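Protein-disulfide isomerase (Novosphingobium aromaticivorans, PDB 3GMF) probably acts as a thioredoxin-fold thiol-disulfide oxidoreductase or isomerase that makes or rearranges disulfide bonds in other proteins. Local coordinates at residues A[167-179]-A[182-195]. Residues are numbered along the deposited sequence; the frame is centred on the assembly and turned at random.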
loop_
_atom_site.group_PDB
_atom_site.type_symbol
_atom_site.label_atom_id
_atom_site.label_comp_id
_atom_site.label_asym_id
_atom_site.label_seq_id
_atom_site.Cartn_x
_atom_site.Cartn_y
_atom_site.Cartn_z
ATOM N N SER A 167 2.297 -6.131 -12.839
ATOM C CA SER A 167 0.932 -6.238 -13.278
ATOM C C SER A 167 -0.011 -6.674 -12.143
ATOM O O SER A 167 -0.861 -5.902 -11.688
ATOM C CB SER A 167 0.893 -7.241 -14.435
ATOM O OG SER A 167 -0.411 -7.388 -14.915
ATOM N N GLY A 168 0.128 -7.920 -11.701
ATOM C CA GLY A 168 -0.648 -8.426 -10.569
ATOM C C GLY A 168 -0.061 -7.957 -9.241
ATOM O O GLY A 168 1.105 -7.589 -9.159
ATOM N N THR A 169 -0.894 -7.952 -8.205
ATOM C CA THR A 169 -0.468 -7.604 -6.841
ATOM C C THR A 169 -0.884 -8.698 -5.835
ATOM O O THR A 169 -1.874 -9.395 -6.071
ATOM C CB THR A 169 -1.050 -6.257 -6.410
ATOM O OG1 THR A 169 -2.452 -6.247 -6.706
ATOM C CG2 THR A 169 -0.330 -5.097 -7.151
ATOM N N PRO A 170 -0.096 -8.888 -4.750
ATOM C CA PRO A 170 1.196 -8.241 -4.511
ATOM C C PRO A 170 2.224 -8.848 -5.455
ATOM O O PRO A 170 2.042 -9.988 -5.913
ATOM C CB PRO A 170 1.535 -8.649 -3.061
ATOM C CG PRO A 170 0.866 -9.961 -2.897
ATOM C CD PRO A 170 -0.441 -9.811 -3.649
ATOM N N SER A 171 3.261 -8.085 -5.766
ATOM C CA SER A 171 4.422 -8.634 -6.462
ATOM C C SER A 171 5.666 -8.262 -5.671
ATOM O O SER A 171 5.635 -7.338 -4.850
ATOM C CB SER A 171 4.503 -8.106 -7.899
ATOM O OG SER A 171 3.439 -8.610 -8.699
ATOM N N PHE A 172 6.772 -8.963 -5.934
ATOM C CA PHE A 172 7.954 -8.847 -5.088
ATOM C C PHE A 172 9.227 -8.834 -5.903
ATOM O O PHE A 172 9.296 -9.478 -6.937
ATOM C CB PHE A 172 7.995 -10.024 -4.095
ATOM C CG PHE A 172 6.735 -10.170 -3.299
ATOM C CD1 PHE A 172 6.476 -9.293 -2.243
ATOM C CD2 PHE A 172 5.797 -11.152 -3.622
ATOM C CE1 PHE A 172 5.296 -9.394 -1.530
ATOM C CE2 PHE A 172 4.600 -11.278 -2.880
ATOM C CZ PHE A 172 4.374 -10.415 -1.839
ATOM N N MET A 173 10.225 -8.093 -5.422
ATOM C CA MET A 173 11.601 -8.269 -5.906
ATOM C C MET A 173 12.546 -8.565 -4.753
ATOM O O MET A 173 12.378 -8.051 -3.639
ATOM C CB MET A 173 12.176 -7.062 -6.699
ATOM C CG MET A 173 11.241 -6.071 -7.390
ATOM S SD MET A 173 12.307 -4.933 -8.389
ATOM C CE MET A 173 12.706 -5.986 -9.757
ATOM N N ILE A 174 13.540 -9.413 -5.009
ATOM C CA ILE A 174 14.606 -9.611 -4.024
ATOM C C ILE A 174 15.911 -9.258 -4.710
ATOM O O ILE A 174 16.202 -9.747 -5.812
ATOM C CB ILE A 174 14.650 -11.034 -3.422
ATOM C CG1 ILE A 174 13.381 -11.346 -2.620
ATOM C CG2 ILE A 174 15.852 -11.171 -2.500
ATOM C CD1 ILE A 174 13.317 -12.758 -2.092
ATOM N N ASP A 175 16.651 -8.342 -4.084
ATOM C CA ASP A 175 17.945 -7.888 -4.575
ATOM C C ASP A 175 17.900 -7.583 -6.086
ATOM O O ASP A 175 18.741 -8.051 -6.847
ATOM C CB ASP A 175 19.046 -8.912 -4.201
ATOM C CG ASP A 175 19.083 -9.233 -2.689
ATOM O OD1 ASP A 175 18.622 -8.402 -1.868
ATOM O OD2 ASP A 175 19.594 -10.320 -2.318
ATOM N N GLY A 176 16.869 -6.839 -6.508
ATOM C CA GLY A 176 16.702 -6.418 -7.899
ATOM C C GLY A 176 16.048 -7.357 -8.914
ATOM O O GLY A 176 15.858 -6.977 -10.066
ATOM N N ILE A 177 15.727 -8.584 -8.498
ATOM C CA ILE A 177 15.099 -9.559 -9.388
ATOM C C ILE A 177 13.613 -9.636 -9.068
ATOM O O ILE A 177 13.240 -9.922 -7.929
ATOM C CB ILE A 177 15.769 -10.970 -9.277
ATOM C CG1 ILE A 177 17.180 -10.962 -9.892
ATOM C CG2 ILE A 177 14.896 -12.074 -9.912
ATOM C CD1 ILE A 177 17.246 -10.576 -11.380
ATOM N N LEU A 178 12.774 -9.365 -10.080
ATOM C CA LEU A 178 11.315 -9.490 -9.922
ATOM C C LEU A 178 10.979 -10.970 -9.882
ATOM O O LEU A 178 11.412 -11.738 -10.743
ATOM C CB LEU A 178 10.513 -8.793 -11.041
ATOM C CG LEU A 178 8.988 -8.798 -10.835
ATOM C CD1 LEU A 178 8.505 -7.801 -9.790
ATOM C CD2 LEU A 178 8.212 -8.639 -12.158
ATOM N N LEU A 179 10.237 -11.372 -8.855
ATOM C CA LEU A 179 10.001 -12.783 -8.645
ATOM C C LEU A 179 8.815 -13.272 -9.465
ATOM O O LEU A 179 7.658 -12.964 -9.145
ATOM C CB LEU A 179 9.801 -13.061 -7.150
ATOM C CG LEU A 179 10.940 -12.590 -6.241
ATOM C CD1 LEU A 179 10.612 -12.980 -4.769
ATOM C CD2 LEU A 179 12.321 -13.188 -6.655
ATOM N N THR A 182 5.196 -15.365 -8.065
ATOM C CA THR A 182 5.272 -15.189 -6.621
ATOM C C THR A 182 4.344 -14.042 -6.238
ATOM O O THR A 182 4.700 -12.852 -6.378
ATOM C CB THR A 182 6.729 -14.878 -6.203
ATOM O OG1 THR A 182 7.592 -15.910 -6.707
ATOM C CG2 THR A 182 6.852 -14.768 -4.667
ATOM N N HIS A 183 3.138 -14.399 -5.792
ATOM C CA HIS A 183 2.125 -13.400 -5.430
ATOM C C HIS A 183 1.397 -13.661 -4.113
ATOM O O HIS A 183 0.295 -13.162 -3.904
ATOM C CB HIS A 183 1.146 -13.195 -6.593
ATOM C CG HIS A 183 1.836 -12.917 -7.889
ATOM N ND1 HIS A 183 2.402 -11.693 -8.182
ATOM C CD2 HIS A 183 2.114 -13.721 -8.939
ATOM C CE1 HIS A 183 2.964 -11.747 -9.377
ATOM N NE2 HIS A 183 2.809 -12.968 -9.856
ATOM N N ASP A 184 2.034 -14.423 -3.216
ATOM C CA ASP A 184 1.465 -14.668 -1.887
ATOM C C ASP A 184 2.567 -15.122 -0.936
ATOM O O ASP A 184 3.699 -15.349 -1.364
ATOM C CB ASP A 184 0.294 -15.681 -1.945
ATOM C CG ASP A 184 0.705 -17.091 -2.376
ATOM O OD1 ASP A 184 1.900 -17.426 -2.517
ATOM O OD2 ASP A 184 -0.220 -17.906 -2.571
ATOM N N TRP A 185 2.233 -15.244 0.344
ATOM C CA TRP A 185 3.239 -15.599 1.348
ATOM C C TRP A 185 3.785 -17.018 1.155
ATOM O O TRP A 185 4.982 -17.273 1.329
ATOM C CB TRP A 185 2.653 -15.389 2.742
ATOM C CG TRP A 185 3.588 -15.674 3.867
ATOM C CD1 TRP A 185 3.328 -16.441 4.968
ATOM C CD2 TRP A 185 4.918 -15.154 4.040
ATOM N NE1 TRP A 185 4.422 -16.455 5.807
ATOM C CE2 TRP A 185 5.414 -15.680 5.265
ATOM C CE3 TRP A 185 5.750 -14.329 3.272
ATOM C CZ2 TRP A 185 6.699 -15.385 5.743
ATOM C CZ3 TRP A 185 7.037 -14.043 3.740
ATOM C CH2 TRP A 185 7.496 -14.571 4.974
ATOM N N ALA A 186 2.915 -17.922 0.724
ATOM C CA ALA A 186 3.286 -19.327 0.542
ATOM C C ALA A 186 4.368 -19.501 -0.514
ATOM O O ALA A 186 5.289 -20.308 -0.331
ATOM C CB ALA A 186 2.052 -20.141 0.190
ATOM N N SER A 187 4.270 -18.726 -1.602
ATOM C CA SER A 187 5.305 -18.710 -2.638
ATOM C C SER A 187 6.540 -17.841 -2.292
ATOM O O SER A 187 7.669 -18.127 -2.716
ATOM C CB SER A 187 4.714 -18.322 -4.002
ATOM O OG SER A 187 4.101 -17.054 -3.966
ATOM N N LEU A 188 6.314 -16.762 -1.558
ATOM C CA LEU A 188 7.393 -15.871 -1.197
ATOM C C LEU A 188 8.340 -16.440 -0.133
ATOM O O LEU A 188 9.561 -16.377 -0.297
ATOM C CB LEU A 188 6.840 -14.527 -0.742
ATOM C CG LEU A 188 7.921 -13.499 -0.342
ATOM C CD1 LEU A 188 8.878 -13.112 -1.500
ATOM C CD2 LEU A 188 7.253 -12.272 0.249
ATOM N N ARG A 189 7.769 -16.959 0.949
ATOM C CA ARG A 189 8.569 -17.353 2.120
ATOM C C ARG A 189 9.758 -18.292 1.816
ATOM O O ARG A 189 10.866 -18.013 2.302
ATOM C CB ARG A 189 7.685 -17.904 3.248
ATOM C CG ARG A 189 8.476 -18.332 4.482
ATOM C CD ARG A 189 7.583 -18.744 5.608
ATOM N NE ARG A 189 7.042 -20.073 5.398
ATOM C CZ ARG A 189 6.329 -20.735 6.306
ATOM N NH1 ARG A 189 6.077 -20.187 7.488
ATOM N NH2 ARG A 189 5.874 -21.946 6.033
ATOM N N PRO A 190 9.561 -19.359 0.999
ATOM C CA PRO A 190 10.734 -20.215 0.737
ATOM C C PRO A 190 11.876 -19.479 0.023
ATOM O O PRO A 190 13.050 -19.789 0.252
ATOM C CB PRO A 190 10.175 -21.347 -0.141
ATOM C CG PRO A 190 8.683 -21.334 0.112
ATOM C CD PRO A 190 8.361 -19.879 0.307
ATOM N N GLN A 191 11.543 -18.501 -0.825
ATOM C CA GLN A 191 12.567 -17.706 -1.483
ATOM C C GLN A 191 13.306 -16.777 -0.534
ATOM O O GLN A 191 14.525 -16.592 -0.675
ATOM C CB GLN A 191 11.981 -16.945 -2.682
ATOM C CG GLN A 191 11.278 -17.914 -3.626
ATOM C CD GLN A 191 10.704 -17.240 -4.851
ATOM O OE1 GLN A 191 11.431 -16.864 -5.777
ATOM N NE2 GLN A 191 9.374 -17.115 -4.875
ATOM N N ILE A 192 12.595 -16.247 0.463
ATOM C CA ILE A 192 13.237 -15.436 1.509
ATOM C C ILE A 192 14.154 -16.305 2.377
ATOM O O ILE A 192 15.323 -15.966 2.587
ATOM C CB ILE A 192 12.206 -14.700 2.371
ATOM C CG1 ILE A 192 11.544 -13.604 1.524
ATOM C CG2 ILE A 192 12.855 -14.119 3.665
ATOM C CD1 ILE A 192 10.486 -12.848 2.223
ATOM N N LEU A 193 13.632 -17.429 2.856
ATOM C CA LEU A 193 14.430 -18.329 3.724
ATOM C C LEU A 193 15.661 -18.895 3.002
ATOM O O LEU A 193 16.723 -19.026 3.611
ATOM C CB LEU A 193 13.549 -19.437 4.302
ATOM C CG LEU A 193 12.387 -18.964 5.213
ATOM C CD1 LEU A 193 11.591 -20.150 5.767
ATOM C CD2 LEU A 193 12.836 -18.034 6.362
ATOM N N ALA A 194 15.535 -19.210 1.709
ATOM C CA ALA A 194 16.675 -19.700 0.910
ATOM C C ALA A 194 17.831 -18.700 0.886
ATOM O O ALA A 194 19.008 -19.088 0.992
ATOM C CB ALA A 194 16.251 -20.022 -0.510
ATOM N N ARG A 195 17.480 -17.425 0.738
ATOM C CA ARG A 195 18.434 -16.306 0.722
ATOM C C ARG A 195 19.031 -16.060 2.110
ATOM O O ARG A 195 20.236 -15.821 2.257
ATOM C CB ARG A 195 17.716 -15.031 0.260
ATOM C CG ARG A 195 18.406 -14.162 -0.800
ATOM C CD ARG A 195 19.914 -14.041 -0.645
ATOM N NE ARG A 195 20.348 -12.648 -0.729
ATOM C CZ ARG A 195 20.536 -11.858 0.323
ATOM N NH1 ARG A 195 20.930 -10.611 0.143
ATOM N NH2 ARG A 195 20.347 -12.313 1.557
HETATM O O HOH W 1 6.242 -11.118 -7.783
#
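Leu188 sets its CD2 methyl over one face of the Phe172 ring, 3.9 Å from the ring centroid and 9° off the normal, a CH-pi contact that joins helix 185-195 to the hairpin. Leu188 swings CG away from its own N (chi1 -180°), which carries CD2 to that ring and CD1 to Leu179 CD1 at 3.7 Å. Ile174 continues the apolar row, its CD1 4.1 Å from Ile192 CG1. Branched aliphatics fill the space between strand 171-174 and the helix, nearly parallel with axes 10.4 Å apart, because they interlock without polar atoms to satisfy. Phe172 also meets the ring of Phe33 and touches Thr182 CG2; an alanine here would probably leave Leu188 CD2 without its aromatic face and open a gap between hairpin and helix.

Polar groups fasten the loop before the helix. The imidazole N-H of His183 reaches a backbone carbonyl in its own plane, ND1 donating to Pro170 O at 2.9 Å. A water accepts from Phe172 N and donates to Leu179 O and Thr182 O. Asp184, the N-cap, has a carboxylate short enough to accept from the first turn: Ser187 N and OG grip OD1 from opposite faces of its plane. Gln191 NE2 has two hydrogens, one for Thr182 OG1 (2.8 Å) and one for Ser187 O.

At the type I' turn, in the conformer described, Arg195 NH1 lies 2.8 Å from Asp175 OD2, a salt bridge that the second deposited conformer leaves uncertain; its hydrogen bonds are weak, the carboxylate and guanidinium planes 43° apart.

Pro170 follows a cis peptide bond, the cis-proline of thioredoxin folds, and packs against His29 within the probable CxxC motif. Apolar packing thus fixes the helix against the hairpin, with a perhaps transient charge pair at the exposed turn, while directional bonds fix the loop beside the cis-proline.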